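Local coordinates for protein DsbA-like disulfide oxidoreductase (Wolbachia endosymbiont of Drosophila melanogaster, PDB 6EEZ) that probably rearranges disulfide bonds in substrate proteins, acting as a DsbA-like thiol-disulfide exchange protein and disulfide isomerase, at residues T24-G29 and A87-D92; Y66-A71 and E94-F99. One frame throughout, in Å; residues are numbered along the deposited sequence.

Interaction 1: residues T24-G29 and A87-D92; sequences TYPYSG and AVYFLD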
loop_
_atom_site.group_PDB
_atom_site.type_symbol
_atom_site.label_atom_id
_atom_site.label_comp_id
_atom_site.label_asym_id
_atom_site.label_seq_id
_atom_site.Cartn_x
_atom_site.Cartn_y
_atom_site.Cartn_z
ATOM N N THR A 24 -7.732 -10.032 -0.069
ATOM C CA THR A 24 -8.526 -9.278 -1.045
ATOM C C THR A 24 -7.891 -7.934 -1.439
ATOM O O THR A 24 -8.445 -7.185 -2.247
ATOM C CB THR A 24 -9.935 -8.979 -0.520
ATOM O OG1 THR A 24 -9.838 -8.102 0.596
ATOM C CG2 THR A 24 -10.650 -10.240 -0.090
ATOM N N TYR A 25 -6.731 -7.634 -0.882
ATOM C CA TYR A 25 -6.057 -6.370 -1.166
ATOM C C TYR A 25 -4.996 -6.571 -2.237
ATOM O O TYR A 25 -4.537 -7.679 -2.416
ATOM C CB TYR A 25 -5.433 -5.793 0.115
ATOM C CG TYR A 25 -6.436 -5.110 0.995
ATOM C CD1 TYR A 25 -6.786 -3.780 0.784
ATOM C CD2 TYR A 25 -7.052 -5.794 2.041
ATOM C CE1 TYR A 25 -7.727 -3.148 1.602
ATOM C CE2 TYR A 25 -7.977 -5.182 2.855
ATOM C CZ TYR A 25 -8.317 -3.856 2.640
ATOM O OH TYR A 25 -9.252 -3.252 3.472
ATOM N N PRO A 26 -4.599 -5.502 -2.939
ATOM C CA PRO A 26 -3.668 -5.693 -4.060
ATOM C C PRO A 26 -2.293 -6.104 -3.590
ATOM O O PRO A 26 -1.840 -5.583 -2.561
ATOM C CB PRO A 26 -3.601 -4.302 -4.740
ATOM C CG PRO A 26 -4.749 -3.539 -4.204
ATOM C CD PRO A 26 -5.010 -4.098 -2.808
ATOM N N TYR A 27 -1.627 -6.964 -4.363
ATOM C CA TYR A 27 -0.297 -7.423 -4.031
ATOM C C TYR A 27 0.591 -7.594 -5.283
ATOM O O TYR A 27 0.107 -7.799 -6.399
ATOM C CB TYR A 27 -0.368 -8.757 -3.254
ATOM C CG TYR A 27 -0.602 -9.974 -4.149
ATOM C CD1 TYR A 27 0.456 -10.598 -4.771
ATOM C CD2 TYR A 27 -1.876 -10.473 -4.365
ATOM C CE1 TYR A 27 0.266 -11.678 -5.613
ATOM C CE2 TYR A 27 -2.092 -11.576 -5.204
ATOM C CZ TYR A 27 -1.006 -12.172 -5.831
ATOM O OH TYR A 27 -1.143 -13.264 -6.681
ATOM N N SER A 28 1.904 -7.532 -5.072
ATOM C CA SER A 28 2.875 -7.902 -6.101
ATOM C C SER A 28 3.882 -8.867 -5.521
ATOM O O SER A 28 3.988 -9.024 -4.302
ATOM C CB SER A 28 3.589 -6.668 -6.651
ATOM O OG SER A 28 2.657 -5.766 -7.214
ATOM N N GLY A 29 4.625 -9.510 -6.401
ATOM C CA GLY A 29 5.648 -10.434 -5.983
ATOM C C GLY A 29 5.120 -11.854 -5.961
ATOM O O GLY A 29 4.218 -12.209 -6.732
ATOM N N ALA A 87 -9.850 1.448 -8.038
ATOM C CA ALA A 87 -10.777 1.359 -9.162
ATOM C C ALA A 87 -10.071 0.729 -10.366
ATOM O O ALA A 87 -10.685 0.018 -11.163
ATOM C CB ALA A 87 -11.325 2.716 -9.521
ATOM N N VAL A 88 -8.774 0.993 -10.466
ATOM C CA VAL A 88 -7.911 0.358 -11.450
ATOM C C VAL A 88 -7.687 -1.126 -11.120
ATOM O O VAL A 88 -7.758 -1.992 -11.992
ATOM C CB VAL A 88 -6.551 1.099 -11.523
ATOM C CG1 VAL A 88 -5.500 0.279 -12.272
ATOM C CG2 VAL A 88 -6.738 2.458 -12.162
ATOM N N TYR A 89 -7.396 -1.409 -9.860
ATOM C CA TYR A 89 -7.175 -2.774 -9.398
ATOM C C TYR A 89 -8.285 -3.724 -9.825
ATOM O O TYR A 89 -8.029 -4.826 -10.306
ATOM C CB TYR A 89 -7.047 -2.782 -7.875
ATOM C CG TYR A 89 -7.023 -4.146 -7.242
ATOM C CD1 TYR A 89 -5.888 -4.940 -7.296
ATOM C CD2 TYR A 89 -8.128 -4.624 -6.552
ATOM C CE1 TYR A 89 -5.851 -6.184 -6.692
ATOM C CE2 TYR A 89 -8.107 -5.872 -5.937
ATOM C CZ TYR A 89 -6.965 -6.649 -6.009
ATOM O OH TYR A 89 -6.954 -7.891 -5.407
ATOM N N PHE A 90 -9.522 -3.293 -9.647
ATOM C CA PHE A 90 -10.641 -4.159 -9.927
ATOM C C PHE A 90 -10.909 -4.319 -11.415
ATOM O O PHE A 90 -11.525 -5.302 -11.817
ATOM C CB PHE A 90 -11.877 -3.640 -9.205
ATOM C CG PHE A 90 -11.878 -3.964 -7.741
ATOM C CD1 PHE A 90 -12.067 -5.277 -7.309
ATOM C CD2 PHE A 90 -11.660 -2.979 -6.801
ATOM C CE1 PHE A 90 -12.056 -5.590 -5.953
ATOM C CE2 PHE A 90 -11.653 -3.282 -5.429
ATOM C CZ PHE A 90 -11.846 -4.586 -5.010
ATOM N N LEU A 91 -10.443 -3.377 -12.230
ATOM C CA LEU A 91 -10.505 -3.536 -13.692
ATOM C C LEU A 91 -9.441 -4.501 -14.172
ATOM O O LEU A 91 -9.698 -5.378 -14.997
ATOM C CB LEU A 91 -10.311 -2.202 -14.407
ATOM C CG LEU A 91 -11.430 -1.173 -14.333
ATOM C CD1 LEU A 91 -10.897 0.160 -14.805
ATOM C CD2 LEU A 91 -12.620 -1.600 -15.176
ATOM N N ASP A 92 -8.238 -4.313 -13.653
ATOM C CA ASP A 92 -7.087 -5.070 -14.074
ATOM C C ASP A 92 -6.034 -4.937 -13.008
ATOM O O ASP A 92 -5.493 -3.860 -12.789
ATOM C CB ASP A 92 -6.601 -4.557 -15.431
ATOM C CG ASP A 92 -5.278 -5.172 -15.876
ATOM O OD1 ASP A 92 -4.764 -6.120 -15.256
ATOM O OD2 ASP A 92 -4.756 -4.692 -16.896
HETATM O O HOH W 1 -9.737 -8.653 -3.744
#

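Interaction 2: residues Y66-A71 and E94-F99; sequences YIFRDA and EKYFDF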
loop_
_atom_site.group_PDB
_atom_site.type_symbol
_atom_site.label_atom_id
_atom_site.label_comp_id
_atom_site.label_asym_id
_atom_site.label_seq_id
_atom_site.Cartn_x
_atom_site.Cartn_y
_atom_site.Cartn_z
ATOM N N TYR A 66 4.205 -8.680 -1.502
ATOM C CA TYR A 66 4.018 -7.326 -1.009
ATOM C C TYR A 66 2.570 -6.903 -1.206
ATOM O O TYR A 66 2.102 -6.737 -2.333
ATOM C CB TYR A 66 4.952 -6.366 -1.716
ATOM C CG TYR A 66 5.038 -4.986 -1.063
ATOM C CD1 TYR A 66 4.035 -4.034 -1.252
ATOM C CD2 TYR A 66 6.128 -4.643 -0.278
ATOM C CE1 TYR A 66 4.118 -2.755 -0.650
ATOM C CE2 TYR A 66 6.219 -3.390 0.317
ATOM C CZ TYR A 66 5.218 -2.454 0.123
ATOM O OH TYR A 66 5.346 -1.235 0.712
ATOM N N ILE A 67 1.866 -6.725 -0.095
ATOM C CA ILE A 67 0.476 -6.287 -0.108
ATOM C C ILE A 67 0.429 -4.768 0.059
ATOM O O ILE A 67 1.176 -4.216 0.856
ATOM C CB ILE A 67 -0.322 -6.981 1.006
ATOM C CG1 ILE A 67 -0.269 -8.485 0.793
ATOM C CG2 ILE A 67 -1.768 -6.482 1.061
ATOM C CD1 ILE A 67 -0.865 -9.279 1.907
ATOM N N PHE A 68 -0.444 -4.108 -0.700
ATOM C CA PHE A 68 -0.574 -2.638 -0.691
ATOM C C PHE A 68 -1.826 -2.226 0.053
ATOM O O PHE A 68 -2.945 -2.583 -0.347
ATOM C CB PHE A 68 -0.631 -2.073 -2.111
ATOM C CG PHE A 68 0.585 -2.388 -2.942
ATOM C CD1 PHE A 68 1.742 -1.628 -2.831
ATOM C CD2 PHE A 68 0.567 -3.449 -3.830
ATOM C CE1 PHE A 68 2.874 -1.915 -3.600
ATOM C CE2 PHE A 68 1.702 -3.749 -4.614
ATOM C CZ PHE A 68 2.854 -2.976 -4.480
ATOM N N ARG A 69 -1.630 -1.495 1.152
ATOM C CA ARG A 69 -2.741 -0.908 1.891
ATOM C C ARG A 69 -2.823 0.586 1.707
ATOM O O ARG A 69 -2.009 1.335 2.223
ATOM C CB ARG A 69 -2.617 -1.235 3.364
ATOM C CG ARG A 69 -2.854 -2.683 3.616
ATOM C CD ARG A 69 -4.221 -3.074 3.101
ATOM N NE ARG A 69 -4.686 -4.236 3.818
ATOM C CZ ARG A 69 -5.542 -4.238 4.828
ATOM N NH1 ARG A 69 -6.117 -3.132 5.249
ATOM N NH2 ARG A 69 -5.851 -5.390 5.382
ATOM N N ASP A 70 -3.826 0.991 0.944
ATOM C CA ASP A 70 -4.080 2.389 0.661
ATOM C C ASP A 70 -4.745 2.990 1.887
ATOM O O ASP A 70 -5.891 2.653 2.193
ATOM C CB ASP A 70 -4.957 2.526 -0.587
ATOM C CG ASP A 70 -4.190 2.240 -1.861
ATOM O OD1 ASP A 70 -3.305 3.046 -2.216
ATOM O OD2 ASP A 70 -4.443 1.196 -2.492
ATOM N N ALA A 71 -4.015 3.846 2.593
ATOM C CA ALA A 71 -4.487 4.395 3.873
ATOM C C ALA A 71 -4.458 5.906 3.829
ATOM O O ALA A 71 -3.634 6.539 4.488
ATOM C CB ALA A 71 -3.642 3.885 5.015
ATOM N N GLU A 94 -3.100 -6.177 -12.828
ATOM C CA GLU A 94 -1.744 -6.035 -13.347
ATOM C C GLU A 94 -1.375 -4.567 -13.541
ATOM O O GLU A 94 -0.211 -4.236 -13.771
ATOM C CB GLU A 94 -1.592 -6.785 -14.680
ATOM C CG GLU A 94 -2.103 -8.232 -14.658
ATOM C CD GLU A 94 -0.994 -9.266 -14.854
ATOM O OE1 GLU A 94 -1.013 -9.983 -15.887
ATOM O OE2 GLU A 94 -0.111 -9.367 -13.967
ATOM N N LYS A 95 -2.377 -3.696 -13.460
ATOM C CA LYS A 95 -2.181 -2.267 -13.673
ATOM C C LYS A 95 -2.159 -1.508 -12.334
ATOM O O LYS A 95 -1.865 -0.307 -12.299
ATOM C CB LYS A 95 -3.278 -1.720 -14.585
ATOM C CG LYS A 95 -3.251 -2.300 -16.021
ATOM C CD LYS A 95 -2.618 -1.344 -17.003
ATOM C CE LYS A 95 -2.170 -2.022 -18.307
ATOM N NZ LYS A 95 -2.853 -1.424 -19.488
ATOM N N TYR A 96 -2.459 -2.201 -11.232
ATOM C CA TYR A 96 -2.538 -1.512 -9.955
ATOM C C TYR A 96 -1.175 -0.922 -9.586
ATOM O O TYR A 96 -1.108 0.230 -9.183
ATOM C CB TYR A 96 -3.030 -2.419 -8.819
ATOM C CG TYR A 96 -2.898 -1.716 -7.488
ATOM C CD1 TYR A 96 -3.891 -0.874 -7.028
ATOM C CD2 TYR A 96 -1.748 -1.839 -6.735
ATOM C CE1 TYR A 96 -3.759 -0.202 -5.843
ATOM C CE2 TYR A 96 -1.607 -1.180 -5.564
ATOM C CZ TYR A 96 -2.605 -0.369 -5.106
ATOM O OH TYR A 96 -2.415 0.280 -3.906
ATOM N N PHE A 97 -0.097 -1.689 -9.721
ATOM C CA PHE A 97 1.207 -1.154 -9.351
ATOM C C PHE A 97 1.593 0.051 -10.219
ATOM O O PHE A 97 2.313 0.953 -9.757
ATOM C CB PHE A 97 2.303 -2.221 -9.439
ATOM C CG PHE A 97 3.662 -1.720 -8.996
ATOM C CD1 PHE A 97 4.022 -1.741 -7.647
ATOM C CD2 PHE A 97 4.567 -1.201 -9.930
ATOM C CE1 PHE A 97 5.255 -1.277 -7.237
ATOM C CE2 PHE A 97 5.799 -0.721 -9.530
ATOM C CZ PHE A 97 6.153 -0.764 -8.181
ATOM N N ASP A 98 1.130 0.064 -11.470
ATOM C CA ASP A 98 1.435 1.167 -12.382
ATOM C C ASP A 98 0.749 2.450 -11.952
ATOM O O ASP A 98 1.342 3.526 -12.001
ATOM C CB ASP A 98 1.025 0.819 -13.808
ATOM C CG ASP A 98 1.852 -0.289 -14.376
ATOM O OD1 ASP A 98 2.982 -0.488 -13.891
ATOM O OD2 ASP A 98 1.383 -0.951 -15.316
ATOM N N PHE A 99 -0.505 2.339 -11.533
ATOM C CA PHE A 99 -1.182 3.491 -10.977
ATOM C C PHE A 99 -0.454 3.892 -9.702
ATOM O O PHE A 99 -0.127 5.056 -9.515
ATOM C CB PHE A 99 -2.652 3.204 -10.693
ATOM C CG PHE A 99 -3.396 4.405 -10.203
ATOM C CD1 PHE A 99 -3.961 5.293 -11.104
ATOM C CD2 PHE A 99 -3.472 4.689 -8.846
ATOM C CE1 PHE A 99 -4.620 6.418 -10.662
ATOM C CE2 PHE A 99 -4.132 5.820 -8.391
ATOM C CZ PHE A 99 -4.708 6.685 -9.305
#

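Interaction 1: residues T24-G29 and A87-D92
Tyr89 lays one face of its phenol ring against Pro26, and these two residues supply most of the 159 Å² buried between residues 24-29 and 87-92. Along the helical segment it is the first residue to reach across. Its CG stands anti to the backbone N (chi1 171°), which throws the ring out from helix 76-91 toward the loop leading into strand 27-29. Pro26 CG then lies 3.8 Å from the centroid of the Tyr89 ring and 19° off its normal, a CH-pi contact set toward the rim. Beside it, Pro26 CB is 3.5 Å from Tyr89 CD1, and Pro26 CA comes equally near CE1, so the pyrrolidine lies over one face, displaced toward the CD1-CE1 side of Tyr89.

The phenol oxygen continues past the proline toward the preceding carbonyls. Tyr89 OH is 3.6 Å from Thr24 O, and no direct hydrogen bond forms. A water bridges the gap: it donates to Thr24 O at a doubtfully short 2.5 Å and makes only a weak, long bond of 3.3 Å with Tyr89 OH, arriving in the plane of the ring at its edge. The Thr24 hydroxyl is engaged with Asp22.

Phe90, next in sequence, lies against the tyrosine: Tyr89 CD2 sits 3.7 Å above the plane of the Phe90 ring, over its centre, while the Phe90 side chain also touches Met143 and Lys139 of helix 137-154. Asp92 N donates to Val88 O, four residues back.

Helix 76-91 is thus joined through Tyr89 to the approach to an edge strand of the thioredoxin-like sheet mainly by apolar and CH-pi packing, with a single water-mediated polar link whose phenol leg is weak.

Interaction 2: residues Y66-A71 and E94-F99
Phe68 overlaps Tyr96 along one side: its CG and CD2 both lie 3.6 Å from Tyr96 CE2, and its CB is 3.5 Å from Tyr96 OH. The two rings, with centroids 5.4 Å apart and planes at 47°, are inclined too far for a parallel stack and too little for an edge-to-face pair. At the far end of the phenylalanine, Phe68 CZ meets Phe97 CD1 at 3.6 Å, in the plane of the Phe97 ring at its edge. The three rings form an aromatic cluster between strand 65-70 and the first turn of helix 96-105; Ile59 and His100 also touch Phe68.

Two residues along the strand, Asp70 approaches Tyr96 from the opposite direction. With chi1 at 172°, the Tyr96 phenol swings away from its own N and lies beside its carbonyl carbon, pointing at the strand. Its hydroxyl donates to Asp70 OD2 over 2.6 Å, on the syn side of the carboxylate and 23° out of its plane. Tyr96 OH also has a weak hydrogen bond with the hydroxyl of Tyr43, close in sequence to the Cys45-Cys48 disulfide.

The ring of Tyr96 therefore packs on Phe68 while its oxygen supplies a short hydrogen bond to a buried carboxylate, so that one side chain fastens helix to strand by both apolar and polar means.

The centres of interactions 1 and 2 lie about 6 Å apart, and their segments alternate along the chain: 24-29, 66-71, 87-92, 94-99. Strands 27-29 and 65-70 are antiparallel neighbours in the five-stranded sheet, where Pro26 O to Phe68 N, at 2.8 Å, is a probable hydrogen bond. Helices 76-91 and 96-105 follow one another in the helical region between strands 65-70 and 161-164, consistent with the insertion of DsbA proteins. Tyr96 touches both Pro26 and Tyr89, making the two contacts continuous. Together they pack two successive helices against the 27-29/65-70 side of the thioredoxin-like sheet.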